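Local structure of ribokinase (Giardia lamblia, 6WHJ) at residues 163-177 with 187-200. The protein probably phosphorylates D-ribose at O-5, using ATP and a divalent cation such as magnesium, to give D-ribose 5-phosphate. Numbering follows the deposited sequence.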
loop_
_atom_site.group_PDB
_atom_site.type_symbol
_atom_site.label_atom_id
_atom_site.label_comp_id
_atom_site.label_asym_id
_atom_site.label_seq_id
_atom_site.Cartn_x
_atom_site.Cartn_y
_atom_site.Cartn_z
ATOM N N LYS B 163 36.806 -3.085 -12.809
ATOM C CA LYS B 163 37.548 -1.862 -13.094
ATOM C C LYS B 163 39.043 -2.136 -13.240
ATOM O O LYS B 163 39.733 -1.437 -13.997
ATOM C CB LYS B 163 37.291 -0.793 -12.026
ATOM C CG LYS B 163 35.837 -0.336 -12.013
ATOM C CD LYS B 163 35.572 0.963 -11.261
ATOM C CE LYS B 163 36.391 1.137 -10.016
ATOM N NZ LYS B 163 36.346 2.574 -9.604
ATOM N N ALA B 164 39.555 -3.166 -12.566
ATOM C CA ALA B 164 40.964 -3.490 -12.726
ATOM C C ALA B 164 41.244 -4.016 -14.127
ATOM O O ALA B 164 42.365 -3.880 -14.626
ATOM C CB ALA B 164 41.398 -4.500 -11.664
ATOM N N GLN B 165 40.241 -4.599 -14.784
ATOM C CA GLN B 165 40.404 -5.055 -16.157
ATOM C C GLN B 165 40.034 -3.994 -17.183
ATOM O O GLN B 165 40.583 -3.998 -18.291
ATOM C CB GLN B 165 39.544 -6.297 -16.411
ATOM C CG GLN B 165 39.982 -7.537 -15.659
ATOM C CD GLN B 165 39.129 -8.741 -16.018
ATOM O OE1 GLN B 165 39.182 -9.241 -17.147
ATOM N NE2 GLN B 165 38.343 -9.224 -15.052
ATOM N N ASN B 166 39.110 -3.097 -16.845
ATOM C CA ASN B 166 38.594 -2.081 -17.760
ATOM C C ASN B 166 38.774 -0.718 -17.098
ATOM O O ASN B 166 37.911 -0.277 -16.332
ATOM C CB ASN B 166 37.130 -2.361 -18.094
ATOM C CG ASN B 166 36.510 -1.292 -18.968
ATOM O OD1 ASN B 166 37.206 -0.457 -19.545
ATOM N ND2 ASN B 166 35.185 -1.304 -19.059
ATOM N N SER B 167 39.876 -0.033 -17.423
ATOM C CA SER B 167 40.183 1.243 -16.781
ATOM C C SER B 167 39.266 2.368 -17.231
ATOM O O SER B 167 39.369 3.478 -16.698
ATOM C CB SER B 167 41.636 1.639 -17.051
ATOM O OG SER B 167 41.861 1.819 -18.438
ATOM N N SER B 168 38.388 2.119 -18.195
ATOM C CA SER B 168 37.418 3.113 -18.617
ATOM C C SER B 168 36.103 3.018 -17.851
ATOM O O SER B 168 35.269 3.926 -17.958
ATOM C CB SER B 168 37.171 2.992 -20.120
ATOM O OG SER B 168 36.811 1.671 -20.465
ATOM N N LEU B 169 35.922 1.972 -17.048
ATOM C CA LEU B 169 34.679 1.772 -16.317
ATOM C C LEU B 169 34.625 2.707 -15.111
ATOM O O LEU B 169 35.600 2.821 -14.361
ATOM C CB LEU B 169 34.568 0.321 -15.857
ATOM C CG LEU B 169 33.360 0.013 -14.979
ATOM C CD1 LEU B 169 32.087 0.221 -15.754
ATOM C CD2 LEU B 169 33.444 -1.385 -14.459
ATOM N N ARG B 170 33.500 3.403 -14.952
ATOM C CA ARG B 170 33.252 4.265 -13.806
ATOM C C ARG B 170 32.016 3.766 -13.066
ATOM O O ARG B 170 31.025 3.377 -13.691
ATOM C CB ARG B 170 33.045 5.720 -14.235
ATOM C CG ARG B 170 34.286 6.356 -14.790
ATOM C CD ARG B 170 35.393 6.539 -13.791
ATOM N NE ARG B 170 36.530 7.179 -14.451
ATOM C CZ ARG B 170 37.512 6.520 -15.063
ATOM N NH1 ARG B 170 37.524 5.191 -15.076
ATOM N NH2 ARG B 170 38.491 7.193 -15.656
ATOM N N PHE B 171 32.086 3.757 -11.738
ATOM C CA PHE B 171 30.979 3.344 -10.878
ATOM C C PHE B 171 30.248 4.594 -10.377
ATOM O O PHE B 171 30.820 5.407 -9.642
ATOM C CB PHE B 171 31.516 2.500 -9.723
ATOM C CG PHE B 171 30.472 2.021 -8.741
ATOM C CD1 PHE B 171 29.130 1.956 -9.079
ATOM C CD2 PHE B 171 30.861 1.583 -7.477
ATOM C CE1 PHE B 171 28.190 1.497 -8.167
ATOM C CE2 PHE B 171 29.934 1.120 -6.567
ATOM C CZ PHE B 171 28.593 1.079 -6.912
ATOM N N VAL B 172 28.988 4.745 -10.792
ATOM C CA VAL B 172 28.102 5.801 -10.318
ATOM C C VAL B 172 27.165 5.195 -9.279
ATOM O O VAL B 172 26.385 4.286 -9.594
ATOM C CB VAL B 172 27.299 6.430 -11.466
ATOM C CG1 VAL B 172 26.401 7.577 -10.931
ATOM C CG2 VAL B 172 28.233 6.900 -12.585
ATOM N N PHE B 173 27.242 5.698 -8.044
ATOM C CA PHE B 173 26.434 5.217 -6.932
ATOM C C PHE B 173 25.458 6.302 -6.492
ATOM O O PHE B 173 25.872 7.371 -6.034
ATOM C CB PHE B 173 27.330 4.772 -5.774
ATOM C CG PHE B 173 26.573 4.268 -4.564
ATOM C CD1 PHE B 173 25.512 3.389 -4.699
ATOM C CD2 PHE B 173 26.963 4.639 -3.286
ATOM C CE1 PHE B 173 24.822 2.921 -3.583
ATOM C CE2 PHE B 173 26.288 4.174 -2.173
ATOM C CZ PHE B 173 25.210 3.306 -2.325
ATOM N N ASN B 174 24.158 6.015 -6.615
ATOM C CA ASN B 174 23.095 6.887 -6.133
ATOM C C ASN B 174 22.520 6.302 -4.849
ATOM O O ASN B 174 21.718 5.361 -4.910
ATOM C CB ASN B 174 22.003 7.032 -7.199
ATOM C CG ASN B 174 20.770 7.735 -6.687
ATOM O OD1 ASN B 174 19.651 7.350 -7.015
ATOM N ND2 ASN B 174 20.963 8.754 -5.861
ATOM N N PRO B 175 22.866 6.828 -3.664
ATOM C CA PRO B 175 22.522 6.151 -2.394
ATOM C C PRO B 175 21.064 6.342 -1.977
ATOM O O PRO B 175 20.765 6.889 -0.913
ATOM C CB PRO B 175 23.491 6.814 -1.408
ATOM C CG PRO B 175 23.579 8.222 -1.924
ATOM C CD PRO B 175 23.572 8.100 -3.429
ATOM N N ALA B 176 20.134 5.840 -2.797
ATOM C CA ALA B 176 18.713 6.102 -2.575
ATOM C C ALA B 176 17.892 4.820 -2.505
ATOM O O ALA B 176 18.081 3.916 -3.325
ATOM C CB ALA B 176 18.164 6.991 -3.696
ATOM N N PRO B 177 16.974 4.698 -1.532
ATOM C CA PRO B 177 16.766 5.607 -0.400
ATOM C C PRO B 177 17.775 5.348 0.704
ATOM O O PRO B 177 18.362 4.267 0.741
ATOM C CB PRO B 177 15.353 5.251 0.071
ATOM C CG PRO B 177 15.235 3.794 -0.230
ATOM C CD PRO B 177 15.981 3.606 -1.540
ATOM N N ILE B 187 30.986 0.572 -0.055
ATOM C CA ILE B 187 30.553 0.886 -1.417
ATOM C C ILE B 187 31.335 2.071 -1.972
ATOM O O ILE B 187 31.732 2.072 -3.142
ATOM C CB ILE B 187 29.038 1.144 -1.477
ATOM C CG1 ILE B 187 28.253 -0.077 -0.985
ATOM C CG2 ILE B 187 28.624 1.503 -2.890
ATOM C CD1 ILE B 187 26.749 0.187 -0.853
ATOM N N LEU B 188 31.574 3.097 -1.149
ATOM C CA LEU B 188 32.279 4.271 -1.649
ATOM C C LEU B 188 33.719 3.974 -2.064
ATOM O O LEU B 188 34.265 4.698 -2.900
ATOM C CB LEU B 188 32.261 5.384 -0.597
ATOM C CG LEU B 188 30.981 6.213 -0.476
ATOM C CD1 LEU B 188 30.936 6.977 0.840
ATOM C CD2 LEU B 188 30.909 7.181 -1.635
ATOM N N SER B 189 34.342 2.925 -1.522
ATOM C CA SER B 189 35.745 2.666 -1.826
ATOM C C SER B 189 35.972 2.297 -3.285
ATOM O O SER B 189 37.104 2.398 -3.767
ATOM C CB SER B 189 36.284 1.558 -0.935
ATOM O OG SER B 189 35.502 0.388 -1.085
ATOM N N ILE B 190 34.934 1.881 -4.007
ATOM C CA ILE B 190 35.049 1.665 -5.442
ATOM C C ILE B 190 34.141 2.590 -6.222
ATOM O O ILE B 190 34.115 2.522 -7.455
ATOM C CB ILE B 190 34.770 0.199 -5.837
ATOM C CG1 ILE B 190 33.295 -0.125 -5.596
ATOM C CG2 ILE B 190 35.710 -0.767 -5.079
ATOM C CD1 ILE B 190 32.775 -1.250 -6.451
ATOM N N THR B 191 33.416 3.474 -5.539
ATOM C CA THR B 191 32.597 4.465 -6.212
ATOM C C THR B 191 33.491 5.510 -6.861
ATOM O O THR B 191 34.457 5.994 -6.254
ATOM C CB THR B 191 31.652 5.141 -5.223
ATOM O OG1 THR B 191 30.704 4.184 -4.732
ATOM C CG2 THR B 191 30.910 6.309 -5.888
ATOM N N ASP B 192 33.177 5.849 -8.104
ATOM C CA ASP B 192 33.878 6.918 -8.787
ATOM C C ASP B 192 33.129 8.236 -8.693
ATOM O O ASP B 192 33.754 9.281 -8.500
ATOM C CB ASP B 192 34.104 6.541 -10.252
ATOM C CG ASP B 192 34.954 5.288 -10.399
ATOM O OD1 ASP B 192 34.417 4.226 -10.799
ATOM O OD2 ASP B 192 36.157 5.367 -10.088
ATOM N N ILE B 193 31.804 8.200 -8.833
ATOM C CA ILE B 193 30.939 9.373 -8.764
ATOM C C ILE B 193 29.779 9.077 -7.823
ATOM O O ILE B 193 28.981 8.169 -8.085
ATOM C CB ILE B 193 30.418 9.780 -10.151
ATOM C CG1 ILE B 193 31.593 10.094 -11.087
ATOM C CG2 ILE B 193 29.421 10.939 -10.032
ATOM C CD1 ILE B 193 31.212 10.246 -12.530
ATOM N N PHE B 194 29.669 9.862 -6.751
ATOM C CA PHE B 194 28.670 9.674 -5.708
ATOM C C PHE B 194 27.590 10.740 -5.871
ATOM O O PHE B 194 27.909 11.929 -6.022
ATOM C CB PHE B 194 29.350 9.761 -4.338
ATOM C CG PHE B 194 28.490 9.334 -3.178
ATOM C CD1 PHE B 194 27.866 8.092 -3.167
ATOM C CD2 PHE B 194 28.363 10.146 -2.069
ATOM C CE1 PHE B 194 27.101 7.689 -2.094
ATOM C CE2 PHE B 194 27.593 9.749 -0.991
ATOM C CZ PHE B 194 26.963 8.516 -1.005
ATOM N N CYS B 195 26.318 10.321 -5.857
ATOM C CA CYS B 195 25.191 11.201 -6.192
ATOM C C CYS B 195 24.146 11.210 -5.082
ATOM O O CYS B 195 23.030 10.701 -5.254
ATOM C CB CYS B 195 24.539 10.769 -7.504
ATOM S SG CYS B 195 25.679 10.701 -8.871
ATOM N N PRO B 196 24.457 11.803 -3.939
ATOM C CA PRO B 196 23.456 11.935 -2.889
ATOM C C PRO B 196 22.627 13.194 -3.084
ATOM O O PRO B 196 23.039 14.153 -3.741
ATOM C CB PRO B 196 24.320 12.050 -1.626
ATOM C CG PRO B 196 25.483 12.832 -2.094
ATOM C CD PRO B 196 25.755 12.357 -3.510
ATOM N N ASN B 197 21.435 13.184 -2.498
ATOM C CA ASN B 197 20.746 14.454 -2.332
ATOM C C ASN B 197 21.153 15.026 -0.974
ATOM O O ASN B 197 21.986 14.450 -0.273
ATOM C CB ASN B 197 19.241 14.272 -2.543
ATOM C CG ASN B 197 18.568 13.444 -1.462
ATOM O OD1 ASN B 197 19.106 13.214 -0.371
ATOM N ND2 ASN B 197 17.398 12.919 -1.803
ATOM N N GLU B 198 20.582 16.168 -0.585
ATOM C CA GLU B 198 21.047 16.815 0.642
ATOM C C GLU B 198 20.869 15.905 1.854
ATOM O O GLU B 198 21.816 15.680 2.620
ATOM C CB GLU B 198 20.322 18.136 0.879
ATOM C CG GLU B 198 21.195 19.127 1.638
ATOM C CD GLU B 198 20.508 20.441 1.910
ATOM O OE1 GLU B 198 21.023 21.202 2.758
ATOM O OE2 GLU B 198 19.446 20.702 1.303
ATOM N N LEU B 199 19.658 15.360 2.032
ATOM C CA LEU B 199 19.360 14.540 3.203
ATOM C C LEU B 199 20.141 13.229 3.187
ATOM O O LEU B 199 20.627 12.781 4.236
ATOM C CB LEU B 199 17.863 14.259 3.268
ATOM C CG LEU B 199 17.387 13.362 4.407
ATOM C CD1 LEU B 199 17.286 14.128 5.717
ATOM C CD2 LEU B 199 16.059 12.705 4.054
ATOM N N GLU B 200 20.274 12.598 2.015
ATOM C CA GLU B 200 21.037 11.357 1.940
ATOM C C GLU B 200 22.499 11.591 2.299
ATOM O O GLU B 200 23.124 10.752 2.958
ATOM C CB GLU B 200 20.904 10.720 0.558
ATOM C CG GLU B 200 19.601 9.976 0.359
ATOM C CD GLU B 200 19.126 9.992 -1.070
ATOM O OE1 GLU B 200 17.948 9.649 -1.293
ATOM O OE2 GLU B 200 19.933 10.317 -1.973
HETATM O O HOH W 1 18.983 10.787 -4.337
#
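F173 and I187 mark the densely packed part of this contact: I187 CG2 sits 3.6 Å from the centroid of the F173 ring and only 13° off the ring normal, a CH-pi contact over the face, while P175 CA covers the opposite face nearer the rim. F194 runs alongside F173 in the same direction, its CE1 3.3 Å from F173 CD2, with the planes inclined at 32°. F171, two residues before F173, lies on the same face of the sheet; with its CG anti to the backbone N, the ring meets I190 CG1 and CD1 at CD2 and CE2.

The backbones pair in parallel: F173 N donates to I193 O at 3.0 Å and F173 O accepts from C195 N. Helix 184-188 lies in the connection between strands 170-173 and 193-194, completing a beta-alpha-beta unit in the central sheet of the ribokinase-like fold of the PfkB family. One residue before I193, D192 OD1 accepts from F171 N through its anti lone pair (2.6 Å, 167°). Partly exposed K163 marks the solvent side, its NZ forming a salt bridge 2.8 Å from D192 OD1; K234 pairs with D192 OD2.

Past the strands, direct packing gives way in part to a water bridge. N174 ND2 reaches C195 O at 2.9 Å, and a water links ND2 to E200 OE2. E200 also closes a capping box with N197, a predicted ATP-binding residue: N197 OD1 accepts from E200 N at 2.7 Å, and N197 N meets E200 OE2 from above the carboxylate plane at 3.3 Å.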